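HcgC (Methanococcus maripaludis S2, PDB 5O4J) probably transfers a methyl group from S-adenosylmethionine to a carbon of a pyridinol precursor during biosynthesis of the iron-guanylylpyridinol cofactor of [Fe]-hydrogenase. Local coordinates at residues E40-A45 and N105-I110; P128-V133 and G157-V162; I202-Y207 and A229-S234. All blocks are in the same frame, centred on the assembly; numbering follows the deposited sequence.

Interaction 1 of 3, residues E40-A45 and N105-I110; sequences EEFKQA and NPDLVI
The carboxylate of Asp107 takes two consecutive backbone N-H groups of the facing segment, one on each oxygen. Lys43 N reaches Asp107 OD2 at 2.8 Å, nearly straight (171°) and on the syn lone pair; Gln44 N meets Asp107 OD1 at 2.9 Å, from the syn side but 24° out of the carboxylate plane. The chi1 of Asp107 (47°) sets CG between its backbone N and carbonyl carbon, bringing both oxygens to those N-H groups, where the chain turns a corner. Gln44 answers with its extended side chain: OE1 accepts Asn105 N at 2.7 Å, in the carbonyl plane, while NE2 is held by Ser103 O and Glu67. Backbone bonds from Asp107 N and Leu108 N to Gln44 O are both weak, leading into the parallel bridge of Ala45 with Leu108. Leu108 CB lies over one face of the Phe42 ring, 4.0 Å from its centroid, a CH-pi contact, and the Asp107 carboxylate stands perpendicular to that ring. Leu108 CD2 packs on Ala45 CB at 3.8 Å, and Leu37 of helix 18-37 touches both Phe42 and Leu108. Near the N-terminal ends of parallel strands 42-48 and 108-111, side-chain acceptors bind main-chain donors in both directions; the two N-H groups probably favour the charged form of Asp107, offsetting the close approach of OD1 to Gln44 O (2.8 Å), itself an acceptor, with Lys129 a long, weak ionic partner.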
ATOM      1  N   GLU A  40     -26.522 -26.862 -21.001  1.00 25.61           N
ATOM      2  CA  GLU A  40     -26.411 -28.269 -21.359  1.00 28.07           C
ATOM      3  C   GLU A  40     -26.763 -29.150 -20.164  1.00 29.61           C
ATOM      4  O   GLU A  40     -26.414 -28.852 -19.018  1.00 29.55           O
ATOM      5  CB  GLU A  40     -24.998 -28.586 -21.860  1.00 30.08           C
ATOM      6  CG  GLU A  40     -24.843 -30.021 -22.370  1.00 33.73           C
ATOM      7  CD  GLU A  40     -23.550 -30.267 -23.136  1.00 34.81           C
ATOM      8  OE1 GLU A  40     -22.767 -29.319 -23.340  1.00 33.33           O
ATOM      9  OE2 GLU A  40     -23.325 -31.423 -23.551  1.00 33.74           O
ATOM     10  N   GLU A  41     -27.479 -30.232 -20.439  1.00 27.11           N
ATOM     11  CA  GLU A  41     -27.871 -31.192 -19.424  1.00 32.24           C
ATOM     12  C   GLU A  41     -26.953 -32.404 -19.487  1.00 32.38           C
ATOM     13  O   GLU A  41     -26.492 -32.802 -20.562  1.00 30.98           O
ATOM     14  CB  GLU A  41     -29.334 -31.599 -19.620  1.00 40.83           C
ATOM     15  CG  GLU A  41     -30.305 -30.476 -19.282  1.00 45.95           C
ATOM     16  CD  GLU A  41     -31.744 -30.800 -19.634  1.00 52.86           C
ATOM     17  OE1 GLU A  41     -32.006 -31.899 -20.157  1.00 53.60           O
ATOM     18  OE2 GLU A  41     -32.618 -29.950 -19.376  1.00 58.82           O
ATOM     19  N   PHE A  42     -26.689 -32.984 -18.319  1.00 32.46           N
ATOM     20  CA  PHE A  42     -25.715 -34.053 -18.182  1.00 33.26           C
ATOM     21  C   PHE A  42     -26.309 -35.176 -17.345  1.00 33.05           C
ATOM     22  O   PHE A  42     -27.118 -34.940 -16.445  1.00 32.03           O
ATOM     23  CB  PHE A  42     -24.419 -33.549 -17.519  1.00 30.50           C
ATOM     24  CG  PHE A  42     -23.727 -32.458 -18.289  1.00 27.50           C
ATOM     25  CD1 PHE A  42     -22.792 -32.760 -19.271  1.00 26.48           C
ATOM     26  CD2 PHE A  42     -24.022 -31.133 -18.042  1.00 27.04           C
ATOM     27  CE1 PHE A  42     -22.163 -31.749 -19.984  1.00 23.94           C
ATOM     28  CE2 PHE A  42     -23.397 -30.119 -18.750  1.00 24.72           C
ATOM     29  CZ  PHE A  42     -22.464 -30.422 -19.714  1.00 25.89           C
ATOM     30  N   LYS A  43     -25.876 -36.404 -17.637  1.00 32.44           N
ATOM     31  CA  LYS A  43     -26.348 -37.559 -16.885  1.00 32.37           C
ATOM     32  C   LYS A  43     -25.594 -37.711 -15.574  1.00 33.78           C
ATOM     33  O   LYS A  43     -26.188 -38.068 -14.549  1.00 34.73           O
ATOM     34  CB  LYS A  43     -26.200 -38.829 -17.727  1.00 37.72           C
ATOM     35  CG  LYS A  43     -27.261 -38.970 -18.808  1.00 52.63           C
ATOM     36  CD  LYS A  43     -26.946 -40.121 -19.756  1.00 67.67           C
ATOM     37  CE  LYS A  43     -28.104 -40.397 -20.704  1.00 77.20           C
ATOM     38  NZ  LYS A  43     -28.314 -39.292 -21.683  1.00 82.16           N
ATOM     39  N   GLN A  44     -24.289 -37.443 -15.581  1.00 33.59           N
ATOM     40  CA  GLN A  44     -23.472 -37.665 -14.395  1.00 32.34           C
ATOM     41  C   GLN A  44     -22.318 -36.679 -14.367  1.00 32.14           C
ATOM     42  O   GLN A  44     -21.460 -36.689 -15.254  1.00 29.57           O
ATOM     43  CB  GLN A  44     -22.950 -39.097 -14.372  1.00 32.70           C
ATOM     44  CG  GLN A  44     -22.107 -39.423 -13.156  1.00 31.98           C
ATOM     45  CD  GLN A  44     -21.535 -40.815 -13.224  1.00 37.31           C
ATOM     46  OE1 GLN A  44     -20.570 -41.064 -13.941  1.00 40.10           O
ATOM     47  NE2 GLN A  44     -22.147 -41.740 -12.497  1.00 40.57           N
ATOM     48  N   ALA A  45     -22.289 -35.846 -13.335  1.00 31.31           N
ATOM     49  CA  ALA A  45     -21.211 -34.896 -13.124  1.00 28.18           C
ATOM     50  C   ALA A  45     -20.364 -35.362 -11.954  1.00 27.37           C
ATOM     51  O   ALA A  45     -20.898 -35.771 -10.919  1.00 31.27           O
ATOM     52  CB  ALA A  45     -21.752 -33.493 -12.850  1.00 31.12           C
ATOM     53  N   ASN A 105     -19.145 -43.037 -15.177  1.00 39.49           N
ATOM     54  CA  ASN A 105     -18.874 -42.672 -16.560  1.00 38.68           C
ATOM     55  C   ASN A 105     -19.381 -41.253 -16.779  1.00 35.07           C
ATOM     56  O   ASN A 105     -20.353 -41.043 -17.514  1.00 37.32           O
ATOM     57  CB  ASN A 105     -19.549 -43.640 -17.533  1.00 45.13           C
ATOM     58  CG  ASN A 105     -19.151 -43.384 -18.971  1.00 51.52           C
ATOM     59  OD1 ASN A 105     -18.088 -42.826 -19.240  1.00 48.28           O
ATOM     60  ND2 ASN A 105     -20.011 -43.775 -19.904  1.00 61.75           N
ATOM     61  N   PRO A 106     -18.755 -40.260 -16.152  1.00 33.28           N
ATOM     62  CA  PRO A 106     -19.321 -38.905 -16.170  1.00 31.28           C
ATOM     63  C   PRO A 106     -19.228 -38.264 -17.545  1.00 32.21           C
ATOM     64  O   PRO A 106     -18.249 -38.445 -18.273  1.00 33.54           O
ATOM     65  CB  PRO A 106     -18.459 -38.155 -15.152  1.00 29.33           C
ATOM     66  CG  PRO A 106     -17.153 -38.876 -15.176  1.00 31.77           C
ATOM     67  CD  PRO A 106     -17.496 -40.324 -15.391  1.00 34.69           C
ATOM     68  N   ASP A 107     -20.268 -37.509 -17.902  1.00 29.55           N
ATOM     69  CA  ASP A 107     -20.201 -36.660 -19.080  1.00 29.44           C
ATOM     70  C   ASP A 107     -19.828 -35.222 -18.737  1.00 27.70           C
ATOM     71  O   ASP A 107     -19.609 -34.420 -19.650  1.00 28.39           O
ATOM     72  CB  ASP A 107     -21.521 -36.720 -19.877  1.00 33.09           C
ATOM     73  CG  ASP A 107     -22.761 -36.565 -19.013  1.00 36.56           C
ATOM     74  OD1 ASP A 107     -22.651 -36.472 -17.776  1.00 36.89           O
ATOM     75  OD2 ASP A 107     -23.865 -36.581 -19.594  1.00 36.29           O
ATOM     76  N   LEU A 108     -19.714 -34.894 -17.451  1.00 27.92           N
ATOM     77  CA  LEU A 108     -19.186 -33.611 -16.997  1.00 26.67           C
ATOM     78  C   LEU A 108     -18.185 -33.877 -15.882  1.00 25.52           C
ATOM     79  O   LEU A 108     -18.524 -34.517 -14.884  1.00 27.00           O
ATOM     80  CB  LEU A 108     -20.301 -32.687 -16.506  1.00 25.40           C
ATOM     81  CG  LEU A 108     -19.877 -31.395 -15.797  1.00 23.94           C
ATOM     82  CD1 LEU A 108     -19.053 -30.488 -16.705  1.00 23.32           C
ATOM     83  CD2 LEU A 108     -21.095 -30.660 -15.253  1.00 24.23           C
ATOM     84  N   VAL A 109     -16.963 -33.390 -16.049  1.00 23.57           N
ATOM     85  CA  VAL A 109     -15.924 -33.507 -15.031  1.00 24.11           C
ATOM     86  C   VAL A 109     -15.444 -32.102 -14.699  1.00 23.03           C
ATOM     87  O   VAL A 109     -15.162 -31.308 -15.601  1.00 26.25           O
ATOM     88  CB  VAL A 109     -14.756 -34.398 -15.500  1.00 26.66           C
ATOM     89  CG1 VAL A 109     -13.631 -34.429 -14.467  1.00 27.64           C
ATOM     90  CG2 VAL A 109     -15.243 -35.819 -15.785  1.00 29.34           C
ATOM     91  N   ILE A 110     -15.371 -31.790 -13.411  1.00 22.24           N
ATOM     92  CA  ILE A 110     -14.867 -30.505 -12.949  1.00 23.03           C
ATOM     93  C   ILE A 110     -13.799 -30.800 -11.910  1.00 24.07           C
ATOM     94  O   ILE A 110     -14.085 -31.444 -10.894  1.00 25.35           O
ATOM     95  CB  ILE A 110     -15.971 -29.613 -12.353  1.00 21.88           C
ATOM     96  CG1 ILE A 110     -17.080 -29.404 -13.394  1.00 22.42           C
ATOM     97  CG2 ILE A 110     -15.386 -28.283 -11.896  1.00 20.34           C
ATOM     98  CD1 ILE A 110     -18.237 -28.547 -12.918  1.00 24.09           C
TER

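Interaction 2 of 3, residues P128-V133 and G157-V162; sequences PKVLIV and GAKKGV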
ATOM      1  N   PRO A 128     -15.498 -37.313 -20.828  1.00 35.15           N
ATOM      2  CA  PRO A 128     -16.725 -36.531 -20.690  1.00 34.04           C
ATOM      3  C   PRO A 128     -16.997 -35.686 -21.929  1.00 31.68           C
ATOM      4  O   PRO A 128     -16.147 -35.511 -22.802  1.00 33.05           O
ATOM      5  CB  PRO A 128     -16.426 -35.638 -19.477  1.00 34.73           C
ATOM      6  CG  PRO A 128     -14.956 -35.391 -19.575  1.00 37.29           C
ATOM      7  CD  PRO A 128     -14.348 -36.643 -20.192  1.00 35.57           C
ATOM      8  N   LYS A 129     -18.223 -35.177 -21.990  1.00 32.57           N
ATOM      9  CA  LYS A 129     -18.551 -34.151 -22.969  1.00 34.25           C
ATOM     10  C   LYS A 129     -17.820 -32.856 -22.653  1.00 32.14           C
ATOM     11  O   LYS A 129     -17.301 -32.191 -23.554  1.00 31.00           O
ATOM     12  CB  LYS A 129     -20.060 -33.924 -22.973  1.00 37.13           C
ATOM     13  CG  LYS A 129     -20.849 -35.104 -23.499  1.00 40.63           C
ATOM     14  CD  LYS A 129     -22.338 -34.873 -23.344  1.00 48.18           C
ATOM     15  CE  LYS A 129     -23.134 -36.079 -23.813  1.00 57.84           C
ATOM     16  NZ  LYS A 129     -24.547 -36.014 -23.354  1.00 63.81           N
ATOM     17  N   VAL A 130     -17.745 -32.506 -21.372  1.00 28.95           N
ATOM     18  CA  VAL A 130     -17.184 -31.238 -20.922  1.00 24.54           C
ATOM     19  C   VAL A 130     -16.229 -31.507 -19.767  1.00 23.99           C
ATOM     20  O   VAL A 130     -16.546 -32.281 -18.857  1.00 25.37           O
ATOM     21  CB  VAL A 130     -18.289 -30.254 -20.497  1.00 23.49           C
ATOM     22  CG1 VAL A 130     -17.703 -28.980 -19.897  1.00 24.32           C
ATOM     23  CG2 VAL A 130     -19.169 -29.929 -21.699  1.00 27.66           C
ATOM     24  N   LEU A 131     -15.054 -30.890 -19.828  1.00 24.02           N
ATOM     25  CA  LEU A 131     -14.082 -30.887 -18.746  1.00 24.27           C
ATOM     26  C   LEU A 131     -13.806 -29.443 -18.360  1.00 24.12           C
ATOM     27  O   LEU A 131     -13.497 -28.622 -19.226  1.00 22.99           O
ATOM     28  CB  LEU A 131     -12.782 -31.572 -19.174  1.00 23.79           C
ATOM     29  CG  LEU A 131     -11.602 -31.424 -18.208  1.00 26.68           C
ATOM     30  CD1 LEU A 131     -11.888 -32.166 -16.921  1.00 28.86           C
ATOM     31  CD2 LEU A 131     -10.317 -31.923 -18.850  1.00 31.43           C
ATOM     32  N   ILE A 132     -13.922 -29.133 -17.068  1.00 20.88           N
ATOM     33  CA  ILE A 132     -13.531 -27.837 -16.522  1.00 20.47           C
ATOM     34  C   ILE A 132     -12.481 -28.081 -15.453  1.00 21.96           C
ATOM     35  O   ILE A 132     -12.697 -28.899 -14.556  1.00 23.80           O
ATOM     36  CB  ILE A 132     -14.724 -27.080 -15.915  1.00 20.23           C
ATOM     37  CG1 ILE A 132     -15.783 -26.822 -16.985  1.00 22.61           C
ATOM     38  CG2 ILE A 132     -14.260 -25.774 -15.274  1.00 20.13           C
ATOM     39  CD1 ILE A 132     -17.088 -26.317 -16.437  1.00 23.50           C
ATOM     40  N   VAL A 133     -11.358 -27.371 -15.545  1.00 21.46           N
ATOM     41  CA  VAL A 133     -10.296 -27.417 -14.546  1.00 21.97           C
ATOM     42  C   VAL A 133     -10.152 -26.022 -13.959  1.00 20.86           C
ATOM     43  O   VAL A 133     -10.031 -25.042 -14.702  1.00 20.39           O
ATOM     44  CB  VAL A 133      -8.957 -27.890 -15.145  1.00 21.02           C
ATOM     45  CG1 VAL A 133      -7.823 -27.847 -14.101  1.00 19.42           C
ATOM     46  CG2 VAL A 133      -9.091 -29.285 -15.717  1.00 23.86           C
ATOM     47  N   GLY A 157     -12.161 -34.639 -22.797  1.00 33.73           N
ATOM     48  CA  GLY A 157     -13.338 -33.810 -22.981  1.00 35.32           C
ATOM     49  C   GLY A 157     -13.460 -33.191 -24.362  1.00 32.63           C
ATOM     50  O   GLY A 157     -12.481 -32.681 -24.916  1.00 35.34           O
ATOM     51  N   ALA A 158     -14.669 -33.221 -24.925  1.00 31.03           N
ATOM     52  CA  ALA A 158     -14.903 -32.604 -26.227  1.00 31.93           C
ATOM     53  C   ALA A 158     -14.845 -31.084 -26.134  1.00 31.01           C
ATOM     54  O   ALA A 158     -14.406 -30.406 -27.071  1.00 33.12           O
ATOM     55  CB  ALA A 158     -16.257 -33.048 -26.777  1.00 33.09           C
ATOM     56  N   LYS A 159     -15.306 -30.541 -25.016  1.00 28.48           N
ATOM     57  CA  LYS A 159     -15.275 -29.117 -24.724  1.00 28.43           C
ATOM     58  C   LYS A 159     -14.508 -28.950 -23.423  1.00 24.28           C
ATOM     59  O   LYS A 159     -14.755 -29.689 -22.466  1.00 26.09           O
ATOM     60  CB  LYS A 159     -16.696 -28.571 -24.603  1.00 29.80           C
ATOM     61  CG  LYS A 159     -16.838 -27.082 -24.349  1.00 35.12           C
ATOM     62  CD  LYS A 159     -18.260 -26.825 -23.868  1.00 36.85           C
ATOM     63  CE  LYS A 159     -18.718 -25.408 -24.055  1.00 45.01           C
ATOM     64  NZ  LYS A 159     -20.118 -25.301 -23.558  1.00 41.64           N
ATOM     65  N   LYS A 160     -13.543 -28.032 -23.408  1.00 24.01           N
ATOM     66  CA  LYS A 160     -12.641 -27.859 -22.273  1.00 25.68           C
ATOM     67  C   LYS A 160     -12.665 -26.410 -21.820  1.00 24.53           C
ATOM     68  O   LYS A 160     -12.704 -25.498 -22.652  1.00 25.73           O
ATOM     69  CB  LYS A 160     -11.217 -28.252 -22.662  1.00 29.44           C
ATOM     70  CG  LYS A 160     -11.080 -29.700 -23.081  1.00 30.50           C
ATOM     71  CD  LYS A 160      -9.660 -30.010 -23.510  1.00 33.27           C
ATOM     72  CE  LYS A 160      -9.575 -31.376 -24.155  1.00 44.15           C
ATOM     73  NZ  LYS A 160      -8.172 -31.748 -24.449  1.00 52.91           N
ATOM     74  N   GLY A 161     -12.639 -26.194 -20.510  1.00 22.77           N
ATOM     75  CA  GLY A 161     -12.634 -24.848 -19.969  1.00 22.21           C
ATOM     76  C   GLY A 161     -11.761 -24.759 -18.735  1.00 20.21           C
ATOM     77  O   GLY A 161     -11.581 -25.734 -18.004  1.00 21.04           O
ATOM     78  N   VAL A 162     -11.222 -23.563 -18.508  1.00 20.56           N
ATOM     79  CA  VAL A 162     -10.383 -23.277 -17.349  1.00 19.96           C
ATOM     80  C   VAL A 162     -11.074 -22.194 -16.536  1.00 18.62           C
ATOM     81  O   VAL A 162     -11.296 -21.087 -17.036  1.00 20.42           O
ATOM     82  CB  VAL A 162      -8.968 -22.839 -17.760  1.00 21.96           C
ATOM     83  CG1 VAL A 162      -8.134 -22.497 -16.532  1.00 21.29           C
ATOM     84  CG2 VAL A 162      -8.291 -23.925 -18.566  1.00 24.21           C
TER
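Gly157 opens the contact against Pro128, its CA making a CH...O approach of 3.3 Å to Pro128 O. Its backbone angles (phi 100°, psi 136°) call for glycine, since a CB here would press on the preceding carbonyl oxygen and also crowd Leu131 CB. Ala158 N gives Pro128 O a weak hydrogen bond, and the methyl of Ala158 rests on Lys129 O. With Lys159 the regular parallel pairing begins: its N donates to Lys129 O at 3.0 Å, and its O receives Leu131 N at 2.9 Å. The side chain of Lys159 runs alongside Val130, pointing the same way, with CD 3.9 Å from Val130 CG2. CG anti to the backbone N (chi1 -178°) and an extended chain carry its ammonium on to Phe36, where it bonds the carbonyl oxygen and makes a cation-pi contact with the ring. Lys160 points to the other face, that of Leu131 and Val133, and its NZ bonds Leu154 O. Gly161 N then donates to Leu131 O at 2.9 Å while Gly161 O accepts Val133 N at 3.0 Å. On the face shared by Val130 and Ile132, where Gly161 has no side chain, Phe36 of helix 18-37 touches both. Val162 ends the row, its CG1 3.7 Å from Val133 O. Strands 130-134 and 159-167 belong to a beta-alpha-beta unit with helix 142-147. Here the main chain supplies the polar bonding between the strands, while the ammonium groups of Lys159 and Lys160 find carbonyl partners beyond this strand pair.

Interaction 3 of 3, residues I202-Y207 and A229-S234; sequences IPNLKY and AITVSS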
ATOM      1  N   ILE A 202      -9.408  -4.538  13.117  1.00 18.21           N
ATOM      2  CA  ILE A 202      -9.102  -5.946  13.348  1.00 18.91           C
ATOM      3  C   ILE A 202      -9.698  -6.769  12.213  1.00 17.41           C
ATOM      4  O   ILE A 202     -10.932  -6.815  12.086  1.00 20.23           O
ATOM      5  CB  ILE A 202      -9.653  -6.435  14.694  1.00 21.30           C
ATOM      6  CG1 ILE A 202      -8.993  -5.699  15.859  1.00 22.96           C
ATOM      7  CG2 ILE A 202      -9.523  -7.952  14.814  1.00 20.14           C
ATOM      8  CD1 ILE A 202      -7.526  -6.020  16.064  1.00 24.66           C
ATOM      9  N   PRO A 203      -8.890  -7.492  11.438  1.00 17.69           N
ATOM     10  CA  PRO A 203      -9.441  -8.565  10.603  1.00 20.23           C
ATOM     11  C   PRO A 203      -9.646  -9.799  11.464  1.00 19.67           C
ATOM     12  O   PRO A 203      -8.716 -10.266  12.124  1.00 19.62           O
ATOM     13  CB  PRO A 203      -8.358  -8.788   9.550  1.00 17.80           C
ATOM     14  CG  PRO A 203      -7.071  -8.431  10.260  1.00 17.71           C
ATOM     15  CD  PRO A 203      -7.418  -7.443  11.357  1.00 18.38           C
ATOM     16  N   ASN A 204     -10.872 -10.309  11.487  1.00 18.13           N
ATOM     17  CA  ASN A 204     -11.186 -11.457  12.333  1.00 18.26           C
ATOM     18  C   ASN A 204     -10.804 -12.737  11.600  1.00 21.47           C
ATOM     19  O   ASN A 204     -11.639 -13.564  11.229  1.00 21.91           O
ATOM     20  CB  ASN A 204     -12.645 -11.432  12.730  1.00 20.85           C
ATOM     21  CG  ASN A 204     -12.921 -10.349  13.722  1.00 23.15           C
ATOM     22  OD1 ASN A 204     -12.217 -10.238  14.724  1.00 24.83           O
ATOM     23  ND2 ASN A 204     -13.911  -9.505  13.435  1.00 22.89           N
ATOM     24  N   LEU A 205      -9.492 -12.892  11.428  1.00 21.62           N
ATOM     25  CA  LEU A 205      -8.924 -13.973  10.643  1.00 19.86           C
ATOM     26  C   LEU A 205      -8.167 -14.955  11.525  1.00 20.48           C
ATOM     27  O   LEU A 205      -7.670 -14.618  12.605  1.00 21.09           O
ATOM     28  CB  LEU A 205      -7.993 -13.426   9.561  1.00 19.45           C
ATOM     29  CG  LEU A 205      -8.699 -12.640   8.458  1.00 19.45           C
ATOM     30  CD1 LEU A 205      -7.704 -11.946   7.547  1.00 19.16           C
ATOM     31  CD2 LEU A 205      -9.571 -13.596   7.645  1.00 19.46           C
ATOM     32  N   LYS A 206      -8.098 -16.183  11.033  1.00 19.80           N
ATOM     33  CA  LYS A 206      -7.281 -17.238  11.615  1.00 17.70           C
ATOM     34  C   LYS A 206      -7.037 -18.254  10.512  1.00 16.68           C
ATOM     35  O   LYS A 206      -7.512 -18.105   9.382  1.00 17.58           O
ATOM     36  CB  LYS A 206      -7.959 -17.877  12.825  1.00 18.93           C
ATOM     37  CG  LYS A 206      -9.273 -18.567  12.468  1.00 19.93           C
ATOM     38  CD  LYS A 206      -9.802 -19.429  13.610  1.00 26.15           C
ATOM     39  CE  LYS A 206      -9.004 -20.724  13.721  1.00 32.89           C
ATOM     40  NZ  LYS A 206      -9.330 -21.466  14.957  1.00 28.17           N
ATOM     41  N   TYR A 207      -6.277 -19.291  10.839  1.00 18.32           N
ATOM     42  CA  TYR A 207      -5.941 -20.315   9.858  1.00 18.62           C
ATOM     43  C   TYR A 207      -7.101 -21.310   9.774  1.00 17.48           C
ATOM     44  O   TYR A 207      -7.048 -22.433  10.284  1.00 17.74           O
ATOM     45  CB  TYR A 207      -4.619 -20.966  10.236  1.00 17.15           C
ATOM     46  CG  TYR A 207      -4.172 -22.057   9.308  1.00 17.02           C
ATOM     47  CD1 TYR A 207      -4.081 -21.840   7.940  1.00 19.48           C
ATOM     48  CD2 TYR A 207      -3.811 -23.298   9.797  1.00 19.27           C
ATOM     49  CE1 TYR A 207      -3.663 -22.853   7.083  1.00 19.53           C
ATOM     50  CE2 TYR A 207      -3.398 -24.311   8.951  1.00 21.22           C
ATOM     51  CZ  TYR A 207      -3.324 -24.081   7.603  1.00 20.89           C
ATOM     52  OH  TYR A 207      -2.901 -25.087   6.773  1.00 20.76           O
ATOM     53  N   ALA A 229     -16.526 -10.198   9.727  1.00 18.50           N
ATOM     54  CA  ALA A 229     -15.236 -10.159   9.046  1.00 19.40           C
ATOM     55  C   ALA A 229     -14.279  -9.180   9.721  1.00 21.64           C
ATOM     56  O   ALA A 229     -13.074  -9.440   9.799  1.00 18.82           O
ATOM     57  CB  ALA A 229     -15.406  -9.803   7.569  1.00 16.99           C
ATOM     58  N   ILE A 230     -14.787  -8.049  10.201  1.00 17.78           N
ATOM     59  CA  ILE A 230     -13.944  -6.971  10.709  1.00 16.84           C
ATOM     60  C   ILE A 230     -14.554  -6.373  11.963  1.00 19.23           C
ATOM     61  O   ILE A 230     -15.769  -6.190  12.051  1.00 19.20           O
ATOM     62  CB  ILE A 230     -13.733  -5.869   9.651  1.00 17.58           C
ATOM     63  CG1 ILE A 230     -12.948  -6.447   8.470  1.00 19.22           C
ATOM     64  CG2 ILE A 230     -12.961  -4.692  10.238  1.00 19.02           C
ATOM     65  CD1 ILE A 230     -12.789  -5.519   7.287  1.00 21.10           C
ATOM     66  N   THR A 231     -13.694  -6.039  12.918  1.00 18.06           N
ATOM     67  CA  THR A 231     -14.063  -5.285  14.109  1.00 17.92           C
ATOM     68  C   THR A 231     -13.223  -4.015  14.161  1.00 19.46           C
ATOM     69  O   THR A 231     -12.007  -4.060  13.954  1.00 20.51           O
ATOM     70  CB  THR A 231     -13.859  -6.137  15.362  1.00 17.97           C
ATOM     71  OG1 THR A 231     -14.681  -7.303  15.265  1.00 20.51           O
ATOM     72  CG2 THR A 231     -14.217  -5.361  16.624  1.00 18.95           C
ATOM     73  N   VAL A 232     -13.876  -2.879  14.399  1.00 18.43           N
ATOM     74  CA  VAL A 232     -13.215  -1.584  14.341  1.00 17.41           C
ATOM     75  C   VAL A 232     -13.345  -0.881  15.682  1.00 20.43           C
ATOM     76  O   VAL A 232     -14.404  -0.932  16.321  1.00 22.33           O
ATOM     77  CB  VAL A 232     -13.801  -0.697  13.223  1.00 20.63           C
ATOM     78  CG1 VAL A 232     -12.908   0.517  13.030  1.00 22.39           C
ATOM     79  CG2 VAL A 232     -13.953  -1.479  11.934  1.00 27.38           C
ATOM     80  N   SER A 233     -12.279  -0.191  16.078  1.00 18.60           N
ATOM     81  CA  SER A 233     -12.266   0.705  17.231  1.00 17.50           C
ATOM     82  C   SER A 233     -12.153   2.136  16.711  1.00 19.40           C
ATOM     83  O   SER A 233     -11.225   2.453  15.957  1.00 21.53           O
ATOM     84  CB  SER A 233     -11.104   0.362  18.165  1.00 20.63           C
ATOM     85  OG  SER A 233     -11.065   1.223  19.295  1.00 22.10           O
ATOM     86  N   SER A 234     -13.109   2.994  17.077  1.00 21.14           N
ATOM     87  CA  SER A 234     -13.138   4.350  16.546  1.00 20.11           C
ATOM     88  C   SER A 234     -13.819   5.302  17.529  1.00 21.47           C
ATOM     89  O   SER A 234     -14.594   4.892  18.397  1.00 22.01           O
ATOM     90  CB  SER A 234     -13.864   4.399  15.196  1.00 22.27           C
ATOM     91  OG  SER A 234     -15.239   4.095  15.343  1.00 23.07           O
TER
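Ile202 and Thr231 form an antiparallel hydrogen-bonded pair: Ile202 N donates to Thr231 O at 2.8 Å, and Thr231 N returns a bond to Ile202 O at 3.0 Å. The same Ile202 carbonyl oxygen lies 3.3 Å from Ile230 CA, a CH...O contact, and 3.5 Å from the CG2 branch of Ile230. Pro203 follows, opposite Ile230 in a non-hydrogen-bonded pair; both side chains lie on one face of the sheet and pack on Cys189 of helix 177-193. At Asn204 the strand gives way to an inverse gamma turn, closed by a weak bond from Leu205 N to Pro203 O. Asn204 still holds the neighbouring strand twice. Its N bonds Ala229 O at 2.9 Å, the donor tilted 32° from the carbonyl plane, and its ND2 gives a nearly straight bond (174°) to Thr231 OG1 at 3.0 Å. That hydroxyl lies in the amide plane of Asn204, whose chi1 of -72° keeps CG beside the backbone N, so amide and N-H both face segment 229-234. ND2 also bonds Ser228 O. The second subunit packs along this segment from Ile202 on: its Met186 meets Pro203, its Pro203 meets Leu205, and its Thr11 is bonded by Tyr207 OH. The buried Asn204 amide thus adds a side-chain tie alongside the backbone bonds, reaching back to Thr231 and on to Ser228, where strand 198-203 ends.

In the fold
Interactions 1 and 2 share the mixed, largely parallel sheet of the Rossmann-like part, their centres 10 Å apart. Strands 108-111 and 130-134 are neighbours there, joined by probable hydrogen bonds of Val109 with Val130 and Ile132, so the two contacts run on across four consecutive strands: 42-48, 108-111, 130-134 and 159-167. Interaction 3 belongs to a separate antiparallel sheet on the opposite side of the chain's centre, about 40 Å away between centres. The three follow one another along the chain. Measured from side chain to ligand, Val133 of interaction 2 lies about 10 Å from bound S-adenosyl-L-homocysteine; Ile202 of interaction 3 lies about 9 Å from bound pyridinol and 13 Å from S-adenosyl-L-homocysteine, and its sheet meets a second subunit.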